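Local structure of acetoacetate decarboxylase (Sphingomonas wittichii, 5UPB) at residues Phe99-Glu108 with Tyr119-Thr127; Cys151-Phe159 with Gly222-Glu230. The protein is an acetoacetate decarboxylase-like enzyme, classed as a lyase, that probably acts on keto-acid substrates through a Schiff-base intermediate, as its relatives do. One frame throughout, in Å; residues are numbered along the deposited sequence.

In the fold
Both segments of interaction 1 precede those of interaction 2 in the chain. Their centres lie about 12 Å apart. Interaction 1 is buried, its centre about 7 Å from that of the chain. Interaction 2 is about 16 Å out and only partly buried. Neighbouring strands 125-129 and 146-153 connect them, with a probable hydrogen bond from A125 N to A152 O (2.8 Å). A salt bridge from K122 NZ to E227 OE1 (2.8 Å) also joins them. Both touch the second subunit. There, one carboxylate, E108 of that subunit, takes a hydrogen bond from I123 N and a salt bridge from R153. Interaction 1 lies in the strand core; interaction 2 joins a hairpin to an outer loop.

Interaction 1. Residues Phe99-Glu108 with Tyr119-Thr127; sequences FPAFVWVDKE and YPKKIGAIT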
ATOM      1  N   PHE A  99      18.506   6.559 -21.891  1.00 29.87           N
ATOM      2  CA  PHE A  99      18.628   5.327 -21.119  1.00 29.50           C
ATOM      3  C   PHE A  99      17.958   5.579 -19.783  1.00 29.21           C
ATOM      4  O   PHE A  99      18.395   6.472 -19.037  1.00 32.46           O
ATOM      5  CB  PHE A  99      20.083   4.909 -20.904  1.00 30.08           C
ATOM      6  CG  PHE A  99      20.224   3.673 -20.059  1.00 31.41           C
ATOM      7  CD1 PHE A  99      19.842   2.434 -20.547  1.00 32.68           C
ATOM      8  CD2 PHE A  99      20.721   3.761 -18.765  1.00 30.66           C
ATOM      9  CE1 PHE A  99      19.951   1.309 -19.768  1.00 41.64           C
ATOM     10  CE2 PHE A  99      20.844   2.638 -17.973  1.00 33.26           C
ATOM     11  CZ  PHE A  99      20.469   1.408 -18.470  1.00 33.34           C
ATOM     12  N   PRO A 100      16.843   4.932 -19.490  1.00 30.40           N
ATOM     13  CA  PRO A 100      16.153   5.187 -18.205  1.00 27.90           C
ATOM     14  C   PRO A 100      16.790   4.390 -17.058  1.00 29.23           C
ATOM     15  O   PRO A 100      16.315   3.342 -16.636  1.00 34.60           O
ATOM     16  CB  PRO A 100      14.714   4.763 -18.512  1.00 33.94           C
ATOM     17  CG  PRO A 100      14.889   3.642 -19.501  1.00 35.52           C
ATOM     18  CD  PRO A 100      16.137   3.932 -20.306  1.00 42.54           C
ATOM     19  N   ALA A 101      17.867   4.958 -16.509  1.00 34.01           N
ATOM     20  CA  ALA A 101      18.720   4.249 -15.541  1.00 34.40           C
ATOM     21  C   ALA A 101      17.950   3.811 -14.307  1.00 34.01           C
ATOM     22  O   ALA A 101      18.085   2.672 -13.862  1.00 30.96           O
ATOM     23  CB  ALA A 101      19.878   5.148 -15.119  1.00 38.90           C
ATOM     24  N   PHE A 102      17.222   4.734 -13.678  1.00 29.01           N
ATOM     25  CA  PHE A 102      16.478   4.446 -12.458  1.00 32.45           C
ATOM     26  C   PHE A 102      14.998   4.704 -12.720  1.00 31.74           C
ATOM     27  O   PHE A 102      14.612   5.850 -12.972  1.00 28.85           O
ATOM     28  CB  PHE A 102      16.928   5.324 -11.285  1.00 29.96           C
ATOM     29  CG  PHE A 102      18.400   5.262 -10.966  1.00 32.69           C
ATOM     30  CD1 PHE A 102      19.185   4.220 -11.378  1.00 39.65           C
ATOM     31  CD2 PHE A 102      18.976   6.278 -10.239  1.00 33.25           C
ATOM     32  CE1 PHE A 102      20.530   4.191 -11.068  1.00 36.80           C
ATOM     33  CE2 PHE A 102      20.307   6.259  -9.941  1.00 31.32           C
ATOM     34  CZ  PHE A 102      21.080   5.206 -10.358  1.00 31.12           C
ATOM     35  N   VAL A 103      14.176   3.674 -12.554  1.00 25.11           N
ATOM     36  CA  VAL A 103      12.730   3.747 -12.726  1.00 25.46           C
ATOM     37  C   VAL A 103      12.065   3.056 -11.546  1.00 27.75           C
ATOM     38  O   VAL A 103      12.485   1.964 -11.142  1.00 27.74           O
ATOM     39  CB  VAL A 103      12.294   3.072 -14.036  1.00 29.15           C
ATOM     40  CG1 VAL A 103      10.771   3.225 -14.264  1.00 31.51           C
ATOM     41  CG2 VAL A 103      13.080   3.651 -15.200  1.00 32.71           C
ATOM     42  N   TRP A 104      11.024   3.693 -10.994  1.00 24.42           N
ATOM     43  CA  TRP A 104      10.180   3.110  -9.954  1.00 25.20           C
ATOM     44  C   TRP A 104       8.738   3.141 -10.453  1.00 30.47           C
ATOM     45  O   TRP A 104       8.286   4.164 -10.978  1.00 28.21           O
ATOM     46  CB  TRP A 104      10.307   3.866  -8.608  1.00 25.00           C
ATOM     47  CG  TRP A 104      11.722   3.904  -8.035  1.00 30.00           C
ATOM     48  CD1 TRP A 104      12.259   3.049  -7.083  1.00 31.66           C
ATOM     49  CD2 TRP A 104      12.771   4.830  -8.372  1.00 28.01           C
ATOM     50  NE1 TRP A 104      13.558   3.409  -6.814  1.00 27.04           N
ATOM     51  CE2 TRP A 104      13.898   4.489  -7.594  1.00 30.19           C
ATOM     52  CE3 TRP A 104      12.863   5.913  -9.252  1.00 26.77           C
ATOM     53  CZ2 TRP A 104      15.098   5.185  -7.668  1.00 33.06           C
ATOM     54  CZ3 TRP A 104      14.064   6.617  -9.319  1.00 30.42           C
ATOM     55  CH2 TRP A 104      15.169   6.238  -8.518  1.00 32.03           C
ATOM     56  N   VAL A 105       8.037   2.010 -10.318  1.00 26.95           N
ATOM     57  CA  VAL A 105       6.674   1.842 -10.799  1.00 21.13           C
ATOM     58  C   VAL A 105       5.897   1.193  -9.665  1.00 29.40           C
ATOM     59  O   VAL A 105       6.477   0.589  -8.751  1.00 27.76           O
ATOM     60  CB  VAL A 105       6.643   1.010 -12.123  1.00 24.97           C
ATOM     61  CG1 VAL A 105       7.078  -0.450 -11.896  1.00 26.14           C
ATOM     62  CG2 VAL A 105       5.282   1.031 -12.770  1.00 36.55           C
ATOM     63  N   ASP A 106       4.568   1.299  -9.706  1.00 26.13           N
ATOM     64  CA  ASP A 106       3.795   0.737  -8.592  1.00 28.49           C
ATOM     65  C   ASP A 106       2.939  -0.464  -8.978  1.00 25.46           C
ATOM     66  O   ASP A 106       2.039  -0.825  -8.223  1.00 29.14           O
ATOM     67  CB  ASP A 106       2.936   1.796  -7.894  1.00 26.42           C
ATOM     68  CG  ASP A 106       1.920   2.460  -8.809  1.00 26.76           C
ATOM     69  OD1 ASP A 106       1.746   1.994  -9.932  1.00 27.76           O
ATOM     70  OD2 ASP A 106       1.243   3.407  -8.348  1.00 30.68           O
ATOM     71  N   LYS A 107       3.217  -1.098 -10.112  1.00 25.66           N
ATOM     72  CA  LYS A 107       2.548  -2.329 -10.508  1.00 26.73           C
ATOM     73  C   LYS A 107       3.620  -3.261 -11.061  1.00 29.35           C
ATOM     74  O   LYS A 107       4.400  -2.874 -11.930  1.00 27.30           O
ATOM     75  CB  LYS A 107       1.453  -2.059 -11.569  1.00 23.74           C
ATOM     76  CG  LYS A 107       0.271  -1.246 -11.075  1.00 28.16           C
ATOM     77  CD  LYS A 107      -0.553  -2.029 -10.076  1.00 23.66           C
ATOM     78  CE  LYS A 107      -1.601  -1.187  -9.361  1.00 23.96           C
ATOM     79  NZ  LYS A 107      -2.493  -0.554 -10.418  1.00 25.48           N
ATOM     80  N   GLU A 108       3.675  -4.489 -10.565  1.00 27.93           N
ATOM     81  CA  GLU A 108       4.782  -5.348 -10.963  1.00 23.09           C
ATOM     82  C   GLU A 108       4.648  -5.851 -12.390  1.00 23.01           C
ATOM     83  O   GLU A 108       5.670  -6.227 -12.983  1.00 26.57           O
ATOM     84  CB  GLU A 108       4.959  -6.524  -9.949  1.00 27.63           C
ATOM     85  CG  GLU A 108       4.266  -7.823 -10.276  1.00 27.07           C
ATOM     86  CD  GLU A 108       2.738  -7.774 -10.100  1.00 31.59           C
ATOM     87  OE1 GLU A 108       2.063  -6.972 -10.778  1.00 26.40           O
ATOM     88  OE2 GLU A 108       2.181  -8.545  -9.273  1.00 28.07           O
ATOM     89  N   TYR A 119      14.309  -2.094 -19.417  1.00 30.52           N
ATOM     90  CA  TYR A 119      14.067  -0.940 -18.565  1.00 36.22           C
ATOM     91  C   TYR A 119      14.331  -1.351 -17.128  1.00 34.23           C
ATOM     92  O   TYR A 119      13.601  -2.200 -16.607  1.00 40.32           O
ATOM     93  CB  TYR A 119      12.627  -0.512 -18.645  1.00 46.24           C
ATOM     94  CG  TYR A 119      12.166   0.212 -19.869  1.00 40.36           C
ATOM     95  CD1 TYR A 119      11.849  -0.491 -21.027  1.00 54.17           C
ATOM     96  CD2 TYR A 119      11.933   1.586 -19.849  1.00 62.45           C
ATOM     97  CE1 TYR A 119      11.372   0.153 -22.159  1.00 66.08           C
ATOM     98  CE2 TYR A 119      11.453   2.253 -20.989  1.00 66.52           C
ATOM     99  CZ  TYR A 119      11.167   1.524 -22.136  1.00 74.52           C
ATOM    100  OH  TYR A 119      10.683   2.155 -23.268  1.00 75.13           O
ATOM    101  N   PRO A 120      15.297  -0.787 -16.451  1.00 30.72           N
ATOM    102  CA  PRO A 120      15.520  -1.177 -15.046  1.00 33.24           C
ATOM    103  C   PRO A 120      14.470  -0.557 -14.139  1.00 33.80           C
ATOM    104  O   PRO A 120      14.432   0.666 -13.980  1.00 39.23           O
ATOM    105  CB  PRO A 120      16.922  -0.624 -14.746  1.00 34.90           C
ATOM    106  CG  PRO A 120      17.511  -0.255 -16.056  1.00 43.22           C
ATOM    107  CD  PRO A 120      16.346   0.119 -16.929  1.00 32.54           C
ATOM    108  N   LYS A 121      13.588  -1.400 -13.558  1.00 33.37           N
ATOM    109  CA  LYS A 121      12.502  -0.896 -12.712  1.00 28.27           C
ATOM    110  C   LYS A 121      12.477  -1.570 -11.334  1.00 30.53           C
ATOM    111  O   LYS A 121      12.656  -2.782 -11.215  1.00 30.55           O
ATOM    112  CB  LYS A 121      11.111  -1.102 -13.359  1.00 29.09           C
ATOM    113  CG  LYS A 121      10.943  -0.482 -14.766  1.00 26.94           C
ATOM    114  CD  LYS A 121       9.475  -0.387 -15.124  1.00 26.93           C
ATOM    115  CE  LYS A 121       9.297   0.205 -16.555  1.00 28.30           C
ATOM    116  NZ  LYS A 121       7.849   0.408 -16.827  1.00 30.34           N
ATOM    117  N   LYS A 122      12.183  -0.775 -10.313  1.00 27.75           N
ATOM    118  CA  LYS A 122      11.852  -1.247  -8.973  1.00 29.56           C
ATOM    119  C   LYS A 122      10.408  -0.857  -8.664  1.00 26.32           C
ATOM    120  O   LYS A 122       9.767  -0.085  -9.407  1.00 25.80           O
ATOM    121  CB  LYS A 122      12.795  -0.629  -7.946  1.00 29.28           C
ATOM    122  CG  LYS A 122      14.271  -1.040  -8.129  1.00 30.26           C
ATOM    123  CD  LYS A 122      15.155  -0.350  -7.068  1.00 28.07           C
ATOM    124  CE  LYS A 122      16.569  -0.737  -7.208  1.00 33.07           C
ATOM    125  NZ  LYS A 122      17.450   0.078  -6.277  1.00 34.81           N
ATOM    126  N   ILE A 123       9.891  -1.390  -7.557  1.00 26.68           N
ATOM    127  CA  ILE A 123       8.576  -1.015  -7.072  1.00 24.28           C
ATOM    128  C   ILE A 123       8.730   0.123  -6.081  1.00 34.09           C
ATOM    129  O   ILE A 123       9.502   0.027  -5.114  1.00 29.97           O
ATOM    130  CB  ILE A 123       7.854  -2.178  -6.387  1.00 24.06           C
ATOM    131  CG1 ILE A 123       7.536  -3.306  -7.362  1.00 27.38           C
ATOM    132  CG2 ILE A 123       6.570  -1.606  -5.678  1.00 27.78           C
ATOM    133  CD1 ILE A 123       6.500  -2.907  -8.432  1.00 27.62           C
ATOM    134  N   GLY A 124       7.951   1.180  -6.281  1.00 30.93           N
ATOM    135  CA  GLY A 124       7.865   2.250  -5.310  1.00 32.34           C
ATOM    136  C   GLY A 124       6.433   2.711  -5.160  1.00 29.16           C
ATOM    137  O   GLY A 124       5.523   2.172  -5.777  1.00 29.03           O
ATOM    138  N   ALA A 125       6.252   3.723  -4.334  1.00 26.63           N
ATOM    139  CA  ALA A 125       4.974   4.411  -4.225  1.00 29.52           C
ATOM    140  C   ALA A 125       5.155   5.738  -4.940  1.00 29.04           C
ATOM    141  O   ALA A 125       6.138   6.438  -4.688  1.00 28.03           O
ATOM    142  CB  ALA A 125       4.586   4.619  -2.750  1.00 35.20           C
ATOM    143  N   ILE A 126       4.291   6.027  -5.898  1.00 26.51           N
ATOM    144  CA  ILE A 126       4.445   7.184  -6.779  1.00 25.84           C
ATOM    145  C   ILE A 126       3.118   7.911  -6.868  1.00 29.37           C
ATOM    146  O   ILE A 126       2.085   7.286  -7.106  1.00 28.66           O
ATOM    147  CB  ILE A 126       4.883   6.784  -8.200  1.00 25.18           C
ATOM    148  CG1 ILE A 126       6.211   6.021  -8.156  1.00 29.14           C
ATOM    149  CG2 ILE A 126       5.028   8.035  -9.079  1.00 24.25           C
ATOM    150  CD1 ILE A 126       6.044   4.544  -8.349  1.00 28.69           C
ATOM    151  N   THR A 127       3.144   9.232  -6.695  1.00 26.23           N
ATOM    152  CA  THR A 127       1.939  10.032  -6.885  1.00 23.37           C
ATOM    153  C   THR A 127       2.223  11.170  -7.849  1.00 24.10           C
ATOM    154  O   THR A 127       3.201  11.897  -7.674  1.00 24.06           O
ATOM    155  CB  THR A 127       1.447  10.658  -5.573  1.00 29.95           C
ATOM    156  OG1 THR A 127       1.070   9.640  -4.634  1.00 35.01           O
ATOM    157  CG2 THR A 127       0.263  11.576  -5.890  1.00 28.95           C
TER
HETATM  158  O   HOH W   1       2.033   4.316  -5.800  1.00 27.12           O
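W104 and K122 lie side by side and point the same way from a short parallel pairing of strands 103-105 and 121-123. Helix 108-116 connects these strands, and strand 80-92 borders the first on its other edge. The indole touches the lysine through CD1, 3.8 Å from K122 CB. Beyond CG the K122 chain is extended, which carries its end away from this pairing to E227. W104 NE1 is bonded to the same glutamate.

V103, V105, K121 and I123 occupy the other face. V103 and K121 run alongside each other, with V103 CG1 3.7 Å from K121 CG. The lysine continues obliquely past V105 and ends in a salt bridge to E83. The bend at chi2 (-67°) folds I123 CD1 over toward the first segment, 3.5 Å from V105 O and near the backbone of E108.

Three backbone bonds tie the strands: K122 N to V103 O, V105 N to K122 O, and G124 N to V105 O. In the last, the donor sits 40° above the carbonyl plane. At the other end P120 packs against the bend of the first strand, its CD 3.2 Å from P100 O. I126 CD1 lies 3.5 Å from W104 O. D106 OD2 is bonded to N82 ND2. At the I126 backbone, one water donates to D106 OD2 (2.8 Å) and accepts from I126 N.

Interaction 2. Residues Cys151-Phe159 with Gly222-Glu230; sequences CARHGFTLF and GSAPDEALE
G222 N donates to L158 O over 2.7 Å, from a position 45° above the carbonyl plane, and G222 CA makes a CA-H...O contact with T157 O. A CB on G222 would clash with T157 O.

F156 lies against A224 and P225. P225 CD sits over one ring face as a CH-pi contact, 3.6 Å from the centroid, and A224 CA lies over that face too. A224 CB is 3.8 Å from F156 CG. With an alanine here the ring would be gone, which is likely to leave P225 without its aromatic partner and a gap beside A224.

The first segment is a beta hairpin whose type I' turn runs from R153 to F156. It meets a type I turn, A224 to E227, in the loop after strand 206-221. D226 OD2 receives H154 ND1 at 2.8 Å on its syn lone pair, in the plane of the imidazole. R153 NH1 reaches the same oxygen in a weak, bent bond of a salt bridge, the guanidinium and carboxylate planes 41° apart. N75 of the second subunit also bonds to OD2. The R153 chain is extended, and NE pairs with E108 of that subunit. A long salt bridge joins R153 NH1 to E227 OE2 (3.6 Å), but K122 and W104 bond this carboxylate too. L158 CD2 rests 3.7 Å from E227 CG, while L229 CD1 lies 3.5 Å from L158 O.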
ATOM      1  N   CYS A 151       7.965  10.300  -5.373  1.00 28.27           N
ATOM      2  CA  CYS A 151       8.091   8.857  -5.334  1.00 29.17           C
ATOM      3  C   CYS A 151       8.960   8.473  -4.148  1.00 23.90           C
ATOM      4  O   CYS A 151       9.818   9.242  -3.710  1.00 27.43           O
ATOM      5  CB  CYS A 151       8.677   8.307  -6.648  1.00 34.37           C
ATOM      6  SG  CYS A 151      10.222   9.039  -7.115  1.00 34.45           S
ATOM      7  N   ALA A 152       8.684   7.297  -3.606  1.00 25.70           N
ATOM      8  CA  ALA A 152       9.352   6.816  -2.407  1.00 29.62           C
ATOM      9  C   ALA A 152       9.432   5.294  -2.447  1.00 25.89           C
ATOM     10  O   ALA A 152       8.625   4.629  -3.106  1.00 26.43           O
ATOM     11  CB  ALA A 152       8.606   7.245  -1.148  1.00 31.13           C
ATOM     12  N   ARG A 153      10.407   4.749  -1.709  1.00 22.98           N
ATOM     13  CA  ARG A 153      10.564   3.305  -1.620  1.00 29.47           C
ATOM     14  C   ARG A 153      11.187   2.959  -0.281  1.00 22.50           C
ATOM     15  O   ARG A 153      12.105   3.648   0.172  1.00 24.38           O
ATOM     16  CB  ARG A 153      11.426   2.777  -2.773  1.00 37.34           C
ATOM     17  CG  ARG A 153      11.669   1.261  -2.717  1.00 26.35           C
ATOM     18  CD  ARG A 153      12.354   0.754  -4.007  1.00 22.99           C
ATOM     19  NE  ARG A 153      12.642  -0.678  -3.969  1.00 25.39           N
ATOM     20  CZ  ARG A 153      13.758  -1.212  -3.465  1.00 28.43           C
ATOM     21  NH1 ARG A 153      14.729  -0.441  -2.963  1.00 29.42           N
ATOM     22  NH2 ARG A 153      13.915  -2.537  -3.463  1.00 28.27           N
ATOM     23  N   HIS A 154      10.678   1.893   0.360  1.00 29.83           N
ATOM     24  CA  HIS A 154      11.232   1.383   1.630  1.00 28.00           C
ATOM     25  C   HIS A 154      11.192   2.445   2.721  1.00 35.62           C
ATOM     26  O   HIS A 154      11.960   2.401   3.686  1.00 29.70           O
ATOM     27  CB  HIS A 154      12.657   0.871   1.445  1.00 26.95           C
ATOM     28  CG  HIS A 154      12.736  -0.491   0.825  1.00 28.23           C
ATOM     29  ND1 HIS A 154      13.926  -1.039   0.383  1.00 31.68           N
ATOM     30  CD2 HIS A 154      11.776  -1.409   0.566  1.00 31.70           C
ATOM     31  CE1 HIS A 154      13.695  -2.244  -0.102  1.00 28.79           C
ATOM     32  NE2 HIS A 154      12.399  -2.488  -0.016  1.00 30.08           N
ATOM     33  N   GLY A 155      10.275   3.403   2.578  1.00 27.61           N
ATOM     34  CA  GLY A 155      10.148   4.504   3.482  1.00 28.83           C
ATOM     35  C   GLY A 155      11.008   5.713   3.155  1.00 30.37           C
ATOM     36  O   GLY A 155      10.906   6.714   3.867  1.00 30.78           O
ATOM     37  N   PHE A 156      11.852   5.655   2.114  1.00 28.45           N
ATOM     38  CA  PHE A 156      12.730   6.758   1.766  1.00 27.48           C
ATOM     39  C   PHE A 156      12.129   7.561   0.616  1.00 30.61           C
ATOM     40  O   PHE A 156      11.803   7.002  -0.431  1.00 27.00           O
ATOM     41  CB  PHE A 156      14.106   6.266   1.348  1.00 27.43           C
ATOM     42  CG  PHE A 156      14.799   5.412   2.399  1.00 30.65           C
ATOM     43  CD1 PHE A 156      15.458   5.990   3.453  1.00 30.86           C
ATOM     44  CD2 PHE A 156      14.740   4.027   2.317  1.00 33.86           C
ATOM     45  CE1 PHE A 156      16.073   5.203   4.414  1.00 42.25           C
ATOM     46  CE2 PHE A 156      15.359   3.236   3.271  1.00 39.75           C
ATOM     47  CZ  PHE A 156      16.007   3.810   4.323  1.00 33.69           C
ATOM     48  N   THR A 157      12.036   8.868   0.793  1.00 31.57           N
ATOM     49  CA  THR A 157      11.752   9.724  -0.352  1.00 28.54           C
ATOM     50  C   THR A 157      12.865   9.558  -1.381  1.00 29.46           C
ATOM     51  O   THR A 157      14.049   9.706  -1.071  1.00 27.49           O
ATOM     52  CB  THR A 157      11.685  11.181   0.075  1.00 27.11           C
ATOM     53  OG1 THR A 157      10.774  11.324   1.186  1.00 33.30           O
ATOM     54  CG2 THR A 157      11.202  12.004  -1.116  1.00 30.04           C
ATOM     55  N   LEU A 158      12.484   9.263  -2.615  1.00 28.06           N
ATOM     56  CA  LEU A 158      13.461   9.130  -3.690  1.00 29.03           C
ATOM     57  C   LEU A 158      13.678  10.467  -4.394  1.00 29.25           C
ATOM     58  O   LEU A 158      14.809  10.966  -4.463  1.00 32.35           O
ATOM     59  CB  LEU A 158      12.980   8.084  -4.688  1.00 26.93           C
ATOM     60  CG  LEU A 158      12.785   6.676  -4.088  1.00 29.57           C
ATOM     61  CD1 LEU A 158      11.900   5.865  -5.040  1.00 26.29           C
ATOM     62  CD2 LEU A 158      14.123   6.031  -3.833  1.00 37.19           C
ATOM     63  N   PHE A 159      12.615  11.048  -4.946  1.00 29.92           N
ATOM     64  CA  PHE A 159      12.716  12.436  -5.381  1.00 28.57           C
ATOM     65  C   PHE A 159      11.338  13.067  -5.442  1.00 39.24           C
ATOM     66  O   PHE A 159      10.313  12.387  -5.348  1.00 29.67           O
ATOM     67  CB  PHE A 159      13.459  12.575  -6.719  1.00 31.35           C
ATOM     68  CG  PHE A 159      12.769  11.980  -7.921  1.00 26.96           C
ATOM     69  CD1 PHE A 159      11.906  12.747  -8.714  1.00 34.16           C
ATOM     70  CD2 PHE A 159      13.031  10.669  -8.309  1.00 29.22           C
ATOM     71  CE1 PHE A 159      11.306  12.209  -9.852  1.00 35.63           C
ATOM     72  CE2 PHE A 159      12.427  10.124  -9.443  1.00 32.36           C
ATOM     73  CZ  PHE A 159      11.563  10.919 -10.229  1.00 30.46           C
ATOM     74  N   GLY A 222      16.199  12.802  -2.996  1.00 33.61           N
ATOM     75  CA  GLY A 222      16.408  12.220  -1.689  1.00 34.83           C
ATOM     76  C   GLY A 222      17.650  11.353  -1.630  1.00 40.86           C
ATOM     77  O   GLY A 222      18.551  11.439  -2.471  1.00 30.48           O
ATOM     78  N   SER A 223      17.671  10.451  -0.649  1.00 35.32           N
ATOM     79  CA  SER A 223      18.792   9.536  -0.523  1.00 34.75           C
ATOM     80  C   SER A 223      18.290   8.270   0.157  1.00 39.78           C
ATOM     81  O   SER A 223      17.401   8.338   1.000  1.00 38.23           O
ATOM     82  CB  SER A 223      19.903  10.195   0.319  1.00 38.08           C
ATOM     83  OG  SER A 223      20.948   9.304   0.623  1.00 50.79           O
ATOM     84  N   ALA A 224      18.831   7.123  -0.245  1.00 36.54           N
ATOM     85  CA  ALA A 224      18.469   5.852   0.372  1.00 31.38           C
ATOM     86  C   ALA A 224      19.670   4.916   0.408  1.00 38.45           C
ATOM     87  O   ALA A 224      20.511   4.946  -0.497  1.00 38.86           O
ATOM     88  CB  ALA A 224      17.307   5.199  -0.389  1.00 32.43           C
ATOM     89  N   PRO A 225      19.764   4.055   1.418  1.00 31.78           N
ATOM     90  CA  PRO A 225      20.921   3.144   1.495  1.00 35.10           C
ATOM     91  C   PRO A 225      20.985   2.144   0.346  1.00 39.80           C
ATOM     92  O   PRO A 225      22.079   1.644   0.068  1.00 33.93           O
ATOM     93  CB  PRO A 225      20.733   2.445   2.845  1.00 35.50           C
ATOM     94  CG  PRO A 225      19.253   2.542   3.142  1.00 37.58           C
ATOM     95  CD  PRO A 225      18.804   3.866   2.514  1.00 35.95           C
ATOM     96  N   ASP A 226      19.864   1.845  -0.335  1.00 35.64           N
ATOM     97  CA  ASP A 226      19.828   0.878  -1.437  1.00 34.59           C
ATOM     98  C   ASP A 226      19.526   1.534  -2.793  1.00 32.66           C
ATOM     99  O   ASP A 226      19.036   0.887  -3.727  1.00 34.05           O
ATOM    100  CB  ASP A 226      18.828  -0.247  -1.129  1.00 39.24           C
ATOM    101  CG  ASP A 226      17.426   0.251  -0.778  1.00 38.35           C
ATOM    102  OD1 ASP A 226      17.201   1.483  -0.744  1.00 28.21           O
ATOM    103  OD2 ASP A 226      16.557  -0.605  -0.498  1.00 32.15           O
ATOM    104  N   GLU A 227      19.838   2.818  -2.928  1.00 32.36           N
ATOM    105  CA  GLU A 227      19.692   3.538  -4.188  1.00 37.82           C
ATOM    106  C   GLU A 227      20.969   4.316  -4.421  1.00 41.96           C
ATOM    107  O   GLU A 227      21.794   4.456  -3.521  1.00 38.07           O
ATOM    108  CB  GLU A 227      18.511   4.509  -4.163  1.00 30.14           C
ATOM    109  CG  GLU A 227      17.182   3.881  -3.820  1.00 31.24           C
ATOM    110  CD  GLU A 227      16.627   3.046  -4.957  1.00 34.78           C
ATOM    111  OE1 GLU A 227      17.339   2.865  -5.982  1.00 35.10           O
ATOM    112  OE2 GLU A 227      15.465   2.574  -4.841  1.00 34.33           O
ATOM    113  N   ALA A 228      21.094   4.906  -5.597  1.00 35.80           N
ATOM    114  CA  ALA A 228      22.275   5.685  -5.937  1.00 37.02           C
ATOM    115  C   ALA A 228      21.868   7.037  -6.498  1.00 39.60           C
ATOM    116  O   ALA A 228      22.396   7.491  -7.518  1.00 32.30           O
ATOM    117  CB  ALA A 228      23.165   4.955  -6.942  1.00 43.86           C
ATOM    118  N   LEU A 229      20.934   7.701  -5.807  1.00 35.47           N
ATOM    119  CA  LEU A 229      20.361   8.960  -6.264  1.00 37.42           C
ATOM    120  C   LEU A 229      21.403  10.059  -6.323  1.00 38.49           C
ATOM    121  O   LEU A 229      21.249  10.997  -7.100  1.00 37.22           O
ATOM    122  CB  LEU A 229      19.216   9.366  -5.339  1.00 36.75           C
ATOM    123  CG  LEU A 229      18.041   8.400  -5.382  1.00 37.60           C
ATOM    124  CD1 LEU A 229      17.216   8.436  -4.088  1.00 43.83           C
ATOM    125  CD2 LEU A 229      17.178   8.749  -6.576  1.00 39.42           C
ATOM    126  N   GLU A 230      22.468   9.946  -5.527  1.00 39.57           N
ATOM    127  CA  GLU A 230      23.522  10.947  -5.524  1.00 45.41           C
ATOM    128  C   GLU A 230      24.163  11.106  -6.903  1.00 45.99           C
ATOM    129  O   GLU A 230      24.817  12.119  -7.147  1.00 42.00           O
ATOM    130  CB  GLU A 230      24.582  10.586  -4.472  1.00 49.09           C
ATOM    131  CG  GLU A 230      24.100  10.806  -3.023  1.00 62.38           C
ATOM    132  CD  GLU A 230      23.127   9.710  -2.505  1.00 62.09           C
ATOM    133  OE1 GLU A 230      23.055   8.602  -3.100  1.00 46.31           O
ATOM    134  OE2 GLU A 230      22.428   9.965  -1.492  1.00 53.95           O
TER
HETATM  135  O   HOH W   2      17.585  -1.746  -4.143  1.00 37.98           O
HETATM  136  O   HOH W   3      15.320  10.559   1.238  1.00 42.28           O